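PDB 1NT2: Nop domain-containing protein from Archaeoglobus fulgidus, which forms a complex with fibrillarin as a core protein of archaeal box C/D small ribonucleoproteins and probably binds their guide RNA. Local coordinates for residues K137-L145 against A230-D241; L5-K16 against V41-Y50. All coordinates share one frame; numbering follows the deposited sequence.

Interaction 1 (K137-L145 against A230-D241); sequences KIAPNMTEL and AAKIDYFRGEID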
loop_
_atom_site.group_PDB
_atom_site.type_symbol
_atom_site.label_atom_id
_atom_site.label_comp_id
_atom_site.label_asym_id
_atom_site.label_seq_id
_atom_site.Cartn_x
_atom_site.Cartn_y
_atom_site.Cartn_z
ATOM N N LYS B 137 15.047 -14.664 -26.981
ATOM C CA LYS B 137 15.510 -14.055 -28.215
ATOM C C LYS B 137 16.349 -12.815 -27.978
ATOM O O LYS B 137 17.403 -12.643 -28.585
ATOM C CB LYS B 137 14.304 -13.696 -29.085
ATOM C CG LYS B 137 14.644 -13.013 -30.399
ATOM C CD LYS B 137 13.386 -12.519 -31.139
ATOM C CE LYS B 137 12.567 -13.656 -31.784
ATOM N NZ LYS B 137 11.885 -14.576 -30.819
ATOM N N ILE B 138 15.875 -11.952 -27.090
ATOM C CA ILE B 138 16.557 -10.702 -26.790
ATOM C C ILE B 138 17.601 -10.872 -25.685
ATOM O O ILE B 138 18.452 -10.011 -25.487
ATOM C CB ILE B 138 15.516 -9.619 -26.381
ATOM C CG1 ILE B 138 16.127 -8.221 -26.458
ATOM C CG2 ILE B 138 15.022 -9.876 -24.980
ATOM C CD1 ILE B 138 16.289 -7.680 -27.884
ATOM N N ALA B 139 17.545 -11.995 -24.978
ATOM C CA ALA B 139 18.479 -12.245 -23.888
ATOM C C ALA B 139 18.730 -13.736 -23.619
ATOM O O ALA B 139 18.494 -14.224 -22.516
ATOM C CB ALA B 139 17.966 -11.566 -22.626
ATOM N N PRO B 140 19.235 -14.472 -24.618
ATOM C CA PRO B 140 19.499 -15.901 -24.445
ATOM C C PRO B 140 20.573 -16.189 -23.404
ATOM O O PRO B 140 20.293 -16.786 -22.365
ATOM C CB PRO B 140 19.921 -16.338 -25.835
ATOM C CG PRO B 140 20.675 -15.150 -26.313
ATOM C CD PRO B 140 19.769 -14.002 -25.906
ATOM N N ASN B 141 21.799 -15.761 -23.688
ATOM C CA ASN B 141 22.935 -15.970 -22.796
ATOM C C ASN B 141 22.574 -15.879 -21.316
ATOM O O ASN B 141 23.255 -16.472 -20.482
ATOM C CB ASN B 141 24.045 -14.967 -23.130
ATOM C CG ASN B 141 24.541 -15.101 -24.564
ATOM O OD1 ASN B 141 25.117 -16.121 -24.930
ATOM N ND2 ASN B 141 24.313 -14.073 -25.380
ATOM N N MET B 142 21.509 -15.141 -20.996
ATOM C CA MET B 142 21.052 -15.003 -19.613
ATOM C C MET B 142 20.014 -16.055 -19.256
ATOM O O MET B 142 20.187 -16.807 -18.296
ATOM C CB MET B 142 20.435 -13.631 -19.373
ATOM C CG MET B 142 21.414 -12.553 -19.013
ATOM S SD MET B 142 20.522 -11.084 -18.505
ATOM C CE MET B 142 20.388 -11.397 -16.736
ATOM N N THR B 143 18.923 -16.082 -20.021
ATOM C CA THR B 143 17.851 -17.045 -19.798
ATOM C C THR B 143 18.498 -18.410 -19.611
ATOM O O THR B 143 18.087 -19.202 -18.765
ATOM C CB THR B 143 16.866 -17.095 -21.006
ATOM O OG1 THR B 143 17.604 -17.169 -22.229
ATOM C CG2 THR B 143 15.983 -15.860 -21.046
ATOM N N GLU B 144 19.539 -18.654 -20.399
ATOM C CA GLU B 144 20.300 -19.898 -20.370
ATOM C C GLU B 144 20.832 -20.258 -18.982
ATOM O O GLU B 144 20.657 -21.380 -18.508
ATOM C CB GLU B 144 21.478 -19.785 -21.337
ATOM C CG GLU B 144 22.327 -21.025 -21.424
ATOM C CD GLU B 144 21.575 -22.178 -22.040
ATOM O OE1 GLU B 144 20.544 -22.591 -21.463
ATOM O OE2 GLU B 144 22.010 -22.667 -23.104
ATOM N N LEU B 145 21.488 -19.296 -18.342
ATOM C CA LEU B 145 22.084 -19.494 -17.019
ATOM C C LEU B 145 21.123 -19.590 -15.821
ATOM O O LEU B 145 21.260 -20.478 -14.967
ATOM C CB LEU B 145 23.089 -18.371 -16.721
ATOM C CG LEU B 145 24.157 -18.012 -17.746
ATOM C CD1 LEU B 145 25.269 -17.267 -17.025
ATOM C CD2 LEU B 145 24.695 -19.261 -18.409
ATOM N N ALA B 230 27.084 -12.587 -19.435
ATOM C CA ALA B 230 26.009 -13.095 -20.285
ATOM C C ALA B 230 25.163 -11.904 -20.729
ATOM O O ALA B 230 24.832 -11.750 -21.904
ATOM C CB ALA B 230 25.156 -14.069 -19.498
ATOM N N ALA B 231 24.830 -11.060 -19.761
ATOM C CA ALA B 231 24.034 -9.866 -20.003
ATOM C C ALA B 231 24.651 -8.975 -21.077
ATOM O O ALA B 231 23.942 -8.446 -21.932
ATOM C CB ALA B 231 23.882 -9.083 -18.702
ATOM N N LYS B 232 25.972 -8.807 -21.030
ATOM C CA LYS B 232 26.658 -7.965 -22.008
ATOM C C LYS B 232 26.681 -8.621 -23.375
ATOM O O LYS B 232 26.424 -7.986 -24.403
ATOM C CB LYS B 232 28.089 -7.691 -21.575
ATOM C CG LYS B 232 28.834 -6.797 -22.532
ATOM C CD LYS B 232 30.329 -6.824 -22.264
ATOM C CE LYS B 232 30.696 -6.253 -20.891
ATOM N NZ LYS B 232 32.175 -6.240 -20.705
ATOM N N ILE B 233 26.992 -9.905 -23.383
ATOM C CA ILE B 233 27.047 -10.627 -24.632
ATOM C C ILE B 233 25.674 -10.697 -25.294
ATOM O O ILE B 233 25.580 -10.674 -26.511
ATOM C CB ILE B 233 27.632 -12.024 -24.407
ATOM C CG1 ILE B 233 28.982 -11.874 -23.693
ATOM C CG2 ILE B 233 27.792 -12.750 -25.743
ATOM C CD1 ILE B 233 29.715 -13.149 -23.461
ATOM N N ASP B 234 24.609 -10.767 -24.501
ATOM C CA ASP B 234 23.256 -10.803 -25.053
ATOM C C ASP B 234 22.951 -9.493 -25.781
ATOM O O ASP B 234 22.507 -9.474 -26.937
ATOM C CB ASP B 234 22.227 -10.957 -23.936
ATOM C CG ASP B 234 22.140 -12.360 -23.411
ATOM O OD1 ASP B 234 21.949 -13.277 -24.233
ATOM O OD2 ASP B 234 22.248 -12.545 -22.180
ATOM N N TYR B 235 23.196 -8.403 -25.063
ATOM C CA TYR B 235 22.952 -7.038 -25.510
ATOM C C TYR B 235 23.792 -6.548 -26.703
ATOM O O TYR B 235 23.341 -5.700 -27.469
ATOM C CB TYR B 235 23.138 -6.117 -24.294
ATOM C CG TYR B 235 22.757 -4.668 -24.485
ATOM C CD1 TYR B 235 23.610 -3.651 -24.055
ATOM C CD2 TYR B 235 21.557 -4.310 -25.087
ATOM C CE1 TYR B 235 23.284 -2.313 -24.223
ATOM C CE2 TYR B 235 21.216 -2.970 -25.259
ATOM C CZ TYR B 235 22.089 -1.974 -24.828
ATOM O OH TYR B 235 21.793 -0.643 -25.023
ATOM N N PHE B 236 24.999 -7.079 -26.873
ATOM C CA PHE B 236 25.863 -6.636 -27.966
ATOM C C PHE B 236 26.080 -7.653 -29.082
ATOM O O PHE B 236 26.448 -7.287 -30.207
ATOM C CB PHE B 236 27.214 -6.220 -27.403
ATOM C CG PHE B 236 27.140 -5.052 -26.476
ATOM C CD1 PHE B 236 26.760 -3.805 -26.949
ATOM C CD2 PHE B 236 27.428 -5.198 -25.126
ATOM C CE1 PHE B 236 26.666 -2.712 -26.085
ATOM C CE2 PHE B 236 27.339 -4.117 -24.255
ATOM C CZ PHE B 236 26.955 -2.870 -24.735
ATOM N N ARG B 237 25.865 -8.924 -28.752
ATOM C CA ARG B 237 26.013 -10.044 -29.690
ATOM C C ARG B 237 24.632 -10.547 -30.109
ATOM O O ARG B 237 24.315 -10.612 -31.298
ATOM C CB ARG B 237 26.778 -11.199 -29.022
ATOM C CG ARG B 237 28.230 -11.383 -29.444
ATOM C CD ARG B 237 28.363 -12.427 -30.544
ATOM N NE ARG B 237 27.687 -12.016 -31.769
ATOM C CZ ARG B 237 27.752 -12.686 -32.914
ATOM N NH1 ARG B 237 28.463 -13.805 -32.989
ATOM N NH2 ARG B 237 27.115 -12.233 -33.984
ATOM N N GLY B 238 23.820 -10.899 -29.116
ATOM C CA GLY B 238 22.488 -11.405 -29.377
ATOM C C GLY B 238 22.505 -12.915 -29.489
ATOM O O GLY B 238 21.475 -13.565 -29.339
ATOM N N GLU B 239 23.685 -13.477 -29.741
ATOM C CA GLU B 239 23.837 -14.923 -29.884
ATOM C C GLU B 239 24.431 -15.612 -28.663
ATOM O O GLU B 239 25.328 -15.089 -28.005
ATOM C CB GLU B 239 24.689 -15.238 -31.107
ATOM C CG GLU B 239 24.171 -14.600 -32.375
ATOM C CD GLU B 239 24.750 -15.234 -33.622
ATOM O OE1 GLU B 239 24.543 -14.678 -34.721
ATOM O OE2 GLU B 239 25.405 -16.295 -33.506
ATOM N N ILE B 240 23.923 -16.806 -28.384
ATOM C CA ILE B 240 24.362 -17.585 -27.241
ATOM C C ILE B 240 25.853 -17.906 -27.308
ATOM O O ILE B 240 26.501 -17.700 -28.332
ATOM C CB ILE B 240 23.542 -18.893 -27.127
ATOM C CG1 ILE B 240 22.065 -18.587 -27.415
ATOM C CG2 ILE B 240 23.686 -19.491 -25.730
ATOM C CD1 ILE B 240 21.109 -19.782 -27.326
ATOM N N ASP B 241 26.380 -18.392 -26.187
ATOM C CA ASP B 241 27.782 -18.768 -26.041
ATOM C C ASP B 241 27.835 -19.758 -24.877
ATOM O O ASP B 241 27.883 -19.349 -23.713
ATOM C CB ASP B 241 28.624 -17.529 -25.719
ATOM C CG ASP B 241 29.999 -17.879 -25.163
ATOM O OD1 ASP B 241 30.733 -18.651 -25.813
ATOM O OD2 ASP B 241 30.352 -17.378 -24.074
#
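P140, N141 and M142, the first turn of helix 140-146, pack against D234 and A230 near the end of helix 217-236: a buried helix-helix contact at the kink where helix 110-138 gives way to the next helix. The two short axes come within 7.8 Å and run roughly antiparallel, at 145°. A139 breaks the helical path, and proline suits the first turn, where a backbone N-H has no helical acceptor to meet. The carboxylate of D234 lies by this helix start; a negative charge here probably interacts favourably with the helix dipole. N141 serves as the polar bridge. With CG beside its backbone N (chi1 -60°), its amide is set between D234 and the loop, where ND2 donates to E239 O at 3.0 Å. That oxygen lies in the amide plane, whereas ND2 approaches it from above the carbonyl plane. Positive phi at G238, a conformation glycine adopts easily, turns the chain into this loop. I240 then lays CG1 against P140 CB (3.5 Å). Toward A230, the small methyl permits close approach, meeting L145 CD1 at 4.0 Å, while M142 SD rests 3.9 Å from A231 CB. Helix 243-254 covers N141, L145 and A230 through L244, helix 161-165 meets M142 through L164, and helix 50-71 packs on I138 and Y235.

Interaction 2 (L5-K16 against V41-Y50); sequences LWFGVYDGKEIK and VGAKALGKDY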
loop_
_atom_site.group_PDB
_atom_site.type_symbol
_atom_site.label_atom_id
_atom_site.label_comp_id
_atom_site.label_asym_id
_atom_site.label_seq_id
_atom_site.Cartn_x
_atom_site.Cartn_y
_atom_site.Cartn_z
ATOM N N LEU B 5 42.009 -11.160 -23.600
ATOM C CA LEU B 5 42.175 -10.030 -24.499
ATOM C C LEU B 5 41.116 -10.148 -25.588
ATOM O O LEU B 5 40.555 -11.222 -25.790
ATOM C CB LEU B 5 43.576 -10.046 -25.094
ATOM C CG LEU B 5 44.689 -10.344 -24.082
ATOM C CD1 LEU B 5 46.033 -10.043 -24.738
ATOM C CD2 LEU B 5 44.512 -9.523 -22.804
ATOM N N TRP B 6 40.845 -9.056 -26.295
ATOM C CA TRP B 6 39.813 -9.060 -27.329
ATOM C C TRP B 6 39.946 -10.067 -28.467
ATOM O O TRP B 6 38.959 -10.349 -29.148
ATOM C CB TRP B 6 39.639 -7.661 -27.925
ATOM C CG TRP B 6 40.762 -7.170 -28.802
ATOM C CD1 TRP B 6 41.873 -6.471 -28.409
ATOM C CD2 TRP B 6 40.846 -7.287 -30.227
ATOM N NE1 TRP B 6 42.635 -6.139 -29.503
ATOM C CE2 TRP B 6 42.029 -6.628 -30.631
ATOM C CE3 TRP B 6 40.035 -7.881 -31.203
ATOM C CZ2 TRP B 6 42.421 -6.547 -31.969
ATOM C CZ3 TRP B 6 40.422 -7.799 -32.531
ATOM C CH2 TRP B 6 41.607 -7.135 -32.902
ATOM N N PHE B 7 41.145 -10.604 -28.689
ATOM C CA PHE B 7 41.336 -11.586 -29.761
ATOM C C PHE B 7 41.454 -13.013 -29.243
ATOM O O PHE B 7 41.151 -13.962 -29.964
ATOM C CB PHE B 7 42.563 -11.252 -30.635
ATOM C CG PHE B 7 43.760 -10.766 -29.863
ATOM C CD1 PHE B 7 43.924 -9.406 -29.585
ATOM C CD2 PHE B 7 44.712 -11.665 -29.397
ATOM C CE1 PHE B 7 45.021 -8.950 -28.849
ATOM C CE2 PHE B 7 45.810 -11.222 -28.664
ATOM C CZ PHE B 7 45.966 -9.861 -28.387
ATOM N N GLY B 8 41.883 -13.165 -27.997
ATOM C CA GLY B 8 42.012 -14.500 -27.443
ATOM C C GLY B 8 42.528 -14.551 -26.015
ATOM O O GLY B 8 42.526 -13.539 -25.306
ATOM N N VAL B 9 42.978 -15.740 -25.605
ATOM C CA VAL B 9 43.493 -15.980 -24.262
ATOM C C VAL B 9 45.016 -16.122 -24.223
ATOM O O VAL B 9 45.569 -17.150 -24.609
ATOM C CB VAL B 9 42.890 -17.259 -23.669
ATOM C CG1 VAL B 9 43.202 -17.337 -22.181
ATOM C CG2 VAL B 9 41.398 -17.296 -23.920
ATOM N N TYR B 10 45.678 -15.082 -23.735
ATOM C CA TYR B 10 47.129 -15.050 -23.626
ATOM C C TYR B 10 47.585 -15.540 -22.241
ATOM O O TYR B 10 46.826 -15.495 -21.264
ATOM C CB TYR B 10 47.618 -13.610 -23.880
ATOM C CG TYR B 10 49.091 -13.371 -23.628
ATOM C CD1 TYR B 10 50.041 -13.613 -24.620
ATOM C CD2 TYR B 10 49.542 -12.951 -22.375
ATOM C CE1 TYR B 10 51.406 -13.447 -24.364
ATOM C CE2 TYR B 10 50.904 -12.789 -22.110
ATOM C CZ TYR B 10 51.828 -13.042 -23.106
ATOM O OH TYR B 10 53.167 -12.926 -22.824
ATOM N N ASP B 11 48.823 -16.032 -22.195
ATOM C CA ASP B 11 49.485 -16.523 -20.982
ATOM C C ASP B 11 50.967 -16.394 -21.316
ATOM O O ASP B 11 51.806 -16.116 -20.456
ATOM C CB ASP B 11 49.155 -17.991 -20.727
ATOM C CG ASP B 11 49.742 -18.905 -21.777
ATOM O OD1 ASP B 11 49.335 -18.795 -22.949
ATOM O OD2 ASP B 11 50.618 -19.728 -21.435
ATOM N N GLY B 12 51.245 -16.590 -22.603
ATOM C CA GLY B 12 52.582 -16.518 -23.166
ATOM C C GLY B 12 52.401 -17.022 -24.586
ATOM O O GLY B 12 53.253 -16.864 -25.463
ATOM N N LYS B 13 51.237 -17.623 -24.801
ATOM C CA LYS B 13 50.865 -18.185 -26.083
ATOM C C LYS B 13 49.699 -17.366 -26.640
ATOM O O LYS B 13 49.622 -16.161 -26.404
ATOM C CB LYS B 13 50.477 -19.645 -25.866
ATOM C CG LYS B 13 51.498 -20.378 -24.993
ATOM C CD LYS B 13 50.951 -21.655 -24.362
ATOM C CE LYS B 13 51.969 -22.280 -23.406
ATOM N NZ LYS B 13 51.452 -23.490 -22.701
ATOM N N GLU B 14 48.796 -18.012 -27.372
ATOM C CA GLU B 14 47.647 -17.314 -27.950
ATOM C C GLU B 14 46.638 -18.233 -28.636
ATOM O O GLU B 14 46.977 -19.004 -29.530
ATOM C CB GLU B 14 48.125 -16.238 -28.937
ATOM C CG GLU B 14 49.284 -16.672 -29.845
ATOM C CD GLU B 14 48.857 -17.036 -31.269
ATOM O OE1 GLU B 14 48.026 -17.956 -31.441
ATOM O OE2 GLU B 14 49.364 -16.403 -32.224
ATOM N N ILE B 15 45.389 -18.144 -28.194
ATOM C CA ILE B 15 44.310 -18.944 -28.756
ATOM C C ILE B 15 43.182 -17.994 -29.140
ATOM O O ILE B 15 42.466 -17.488 -28.278
ATOM C CB ILE B 15 43.783 -19.991 -27.728
ATOM C CG1 ILE B 15 44.787 -21.141 -27.572
ATOM C CG2 ILE B 15 42.432 -20.545 -28.179
ATOM C CD1 ILE B 15 44.866 -22.089 -28.767
ATOM N N LYS B 16 43.034 -17.748 -30.436
ATOM C CA LYS B 16 41.992 -16.852 -30.923
ATOM C C LYS B 16 40.619 -17.486 -30.782
ATOM O O LYS B 16 40.502 -18.630 -30.344
ATOM C CB LYS B 16 42.241 -16.506 -32.390
ATOM C CG LYS B 16 43.506 -15.713 -32.616
ATOM C CD LYS B 16 44.730 -16.508 -32.221
ATOM C CE LYS B 16 45.943 -15.610 -32.133
ATOM N NZ LYS B 16 46.179 -14.874 -33.406
ATOM N N VAL B 41 51.052 -7.599 -27.841
ATOM C CA VAL B 41 50.733 -9.018 -27.807
ATOM C C VAL B 41 49.788 -9.328 -28.962
ATOM O O VAL B 41 49.715 -10.452 -29.435
ATOM C CB VAL B 41 50.043 -9.400 -26.480
ATOM C CG1 VAL B 41 49.616 -10.857 -26.517
ATOM C CG2 VAL B 41 50.987 -9.139 -25.311
ATOM N N GLY B 42 49.066 -8.312 -29.411
ATOM C CA GLY B 42 48.142 -8.501 -30.508
ATOM C C GLY B 42 48.812 -8.322 -31.850
ATOM O O GLY B 42 48.400 -8.940 -32.832
ATOM N N ALA B 43 49.830 -7.467 -31.903
ATOM C CA ALA B 43 50.549 -7.238 -33.146
ATOM C C ALA B 43 51.222 -8.557 -33.474
ATOM O O ALA B 43 51.317 -8.938 -34.643
ATOM C CB ALA B 43 51.585 -6.152 -32.969
ATOM N N LYS B 44 51.670 -9.249 -32.424
ATOM C CA LYS B 44 52.321 -10.552 -32.556
ATOM C C LYS B 44 51.306 -11.693 -32.725
ATOM O O LYS B 44 51.586 -12.841 -32.371
ATOM C CB LYS B 44 53.193 -10.844 -31.330
ATOM C CG LYS B 44 54.566 -10.195 -31.337
ATOM C CD LYS B 44 55.685 -11.231 -31.080
ATOM C CE LYS B 44 55.442 -12.089 -29.826
ATOM N NZ LYS B 44 55.250 -11.313 -28.558
ATOM N N ALA B 45 50.132 -11.379 -33.261
ATOM C CA ALA B 45 49.097 -12.383 -33.471
ATOM C C ALA B 45 48.396 -12.080 -34.781
ATOM O O ALA B 45 48.277 -12.940 -35.653
ATOM C CB ALA B 45 48.104 -12.354 -32.328
ATOM N N LEU B 46 47.925 -10.842 -34.901
ATOM C CA LEU B 46 47.248 -10.378 -36.104
ATOM C C LEU B 46 48.263 -9.557 -36.876
ATOM O O LEU B 46 49.179 -8.977 -36.286
ATOM C CB LEU B 46 46.061 -9.495 -35.746
ATOM C CG LEU B 46 45.124 -9.976 -34.639
ATOM C CD1 LEU B 46 43.944 -9.028 -34.578
ATOM C CD2 LEU B 46 44.640 -11.391 -34.906
ATOM N N GLY B 47 48.099 -9.506 -38.192
ATOM C CA GLY B 47 49.035 -8.757 -39.007
ATOM C C GLY B 47 49.086 -7.293 -38.620
ATOM O O GLY B 47 49.156 -6.943 -37.437
ATOM N N LYS B 48 49.076 -6.430 -39.628
ATOM C CA LYS B 48 49.080 -4.997 -39.387
ATOM C C LYS B 48 47.603 -4.618 -39.265
ATOM O O LYS B 48 47.247 -3.600 -38.664
ATOM C CB LYS B 48 49.752 -4.255 -40.553
ATOM C CG LYS B 48 51.220 -4.645 -40.814
ATOM C CD LYS B 48 52.198 -4.171 -39.712
ATOM C CE LYS B 48 52.417 -5.200 -38.579
ATOM N NZ LYS B 48 51.274 -5.364 -37.623
ATOM N N ASP B 49 46.745 -5.472 -39.823
ATOM C CA ASP B 49 45.307 -5.254 -39.773
ATOM C C ASP B 49 44.825 -5.111 -38.336
ATOM O O ASP B 49 43.703 -4.665 -38.104
ATOM C CB ASP B 49 44.544 -6.423 -40.408
ATOM C CG ASP B 49 44.815 -6.570 -41.888
ATOM O OD1 ASP B 49 45.024 -5.543 -42.564
ATOM O OD2 ASP B 49 44.797 -7.716 -42.378
ATOM N N TYR B 50 45.671 -5.493 -37.380
ATOM C CA TYR B 50 45.310 -5.434 -35.971
ATOM C C TYR B 50 44.269 -4.391 -35.739
ATOM O O TYR B 50 43.141 -4.688 -35.348
ATOM C CB TYR B 50 46.504 -5.101 -35.103
ATOM C CG TYR B 50 46.158 -4.967 -33.634
ATOM C CD1 TYR B 50 45.783 -3.744 -33.086
ATOM C CD2 TYR B 50 46.269 -6.058 -32.774
ATOM C CE1 TYR B 50 45.544 -3.615 -31.714
ATOM C CE2 TYR B 50 46.031 -5.938 -31.406
ATOM C CZ TYR B 50 45.677 -4.721 -30.880
ATOM O OH TYR B 50 45.499 -4.616 -29.514
#
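W6 and F7, at the turn of the N-terminal beta hairpin, carry two aromatic rings into the end of helix 38-43 and the start of helix 50-71. Strands 3-4 and 9-10 are antiparallel, and L5 and G8 close the tight turn between them, L5 N donating to G8 O. Both aromatic residues hold CG between backbone N and carbonyl carbon (chi1 71° for W6, 41° for F7). The F7 ring stands nearly at right angles to the indole, its CD1 edge over one face near the rim.

This is the tightly packed part. W6 turns an edge of its six-membered ring to the face of Y50 in a T-shaped pair, centroids 5.3 Å apart and planes at 72°. Its NE1 also makes a weak but nearly straight hydrogen bond to Y50 OH, so indole and phenol suit each other as both ring partners and polar partners. L46 brings CD1 to W6 CH2 at 3.4 Å. F7 presses CZ onto G42 CA at 3.3 Å, an approach that suits glycine, as the ring lies on the side where a side chain would point. The branched V41 sets CG1 3.4 Å from Y10 CD1 and 4.1 Å from L5 CD1, and Y10 also meets the ring of F36. W6 also packs on I123 of the fibrillarin chain, so the hairpin turn takes part in the subunit interface.

On the more exposed side the contact thins, where E14 and K16 border K44 and A45. K16 NZ and E14 OE2 form a long salt bridge, 3.7 Å, within the segment 5-16. The small methyl of A45 accommodates the bent lysine chain, with A45 CB 3.3 Å from K16 NZ.

In the fold
From the N terminus, interaction 2 comes first: it closes a short loop, with 24 residues, among them helix 21-27, between 5-16 and 41-50. The chain then runs through helix 50-71 and the long helices up to 110-138 before interaction 1 opens at 137-145 and closes, after 84 further residues, at 230-241. The two are therefore in series, neither nested nor crossing. Their centres lie 25 Å apart, with interaction 1 near the centre of the chain and interaction 2 at the outlying N-terminal part. Helix 50-71 links them, its side chains touching both, and helix 21-27, from the loop of interaction 2, packs on I233 and F236.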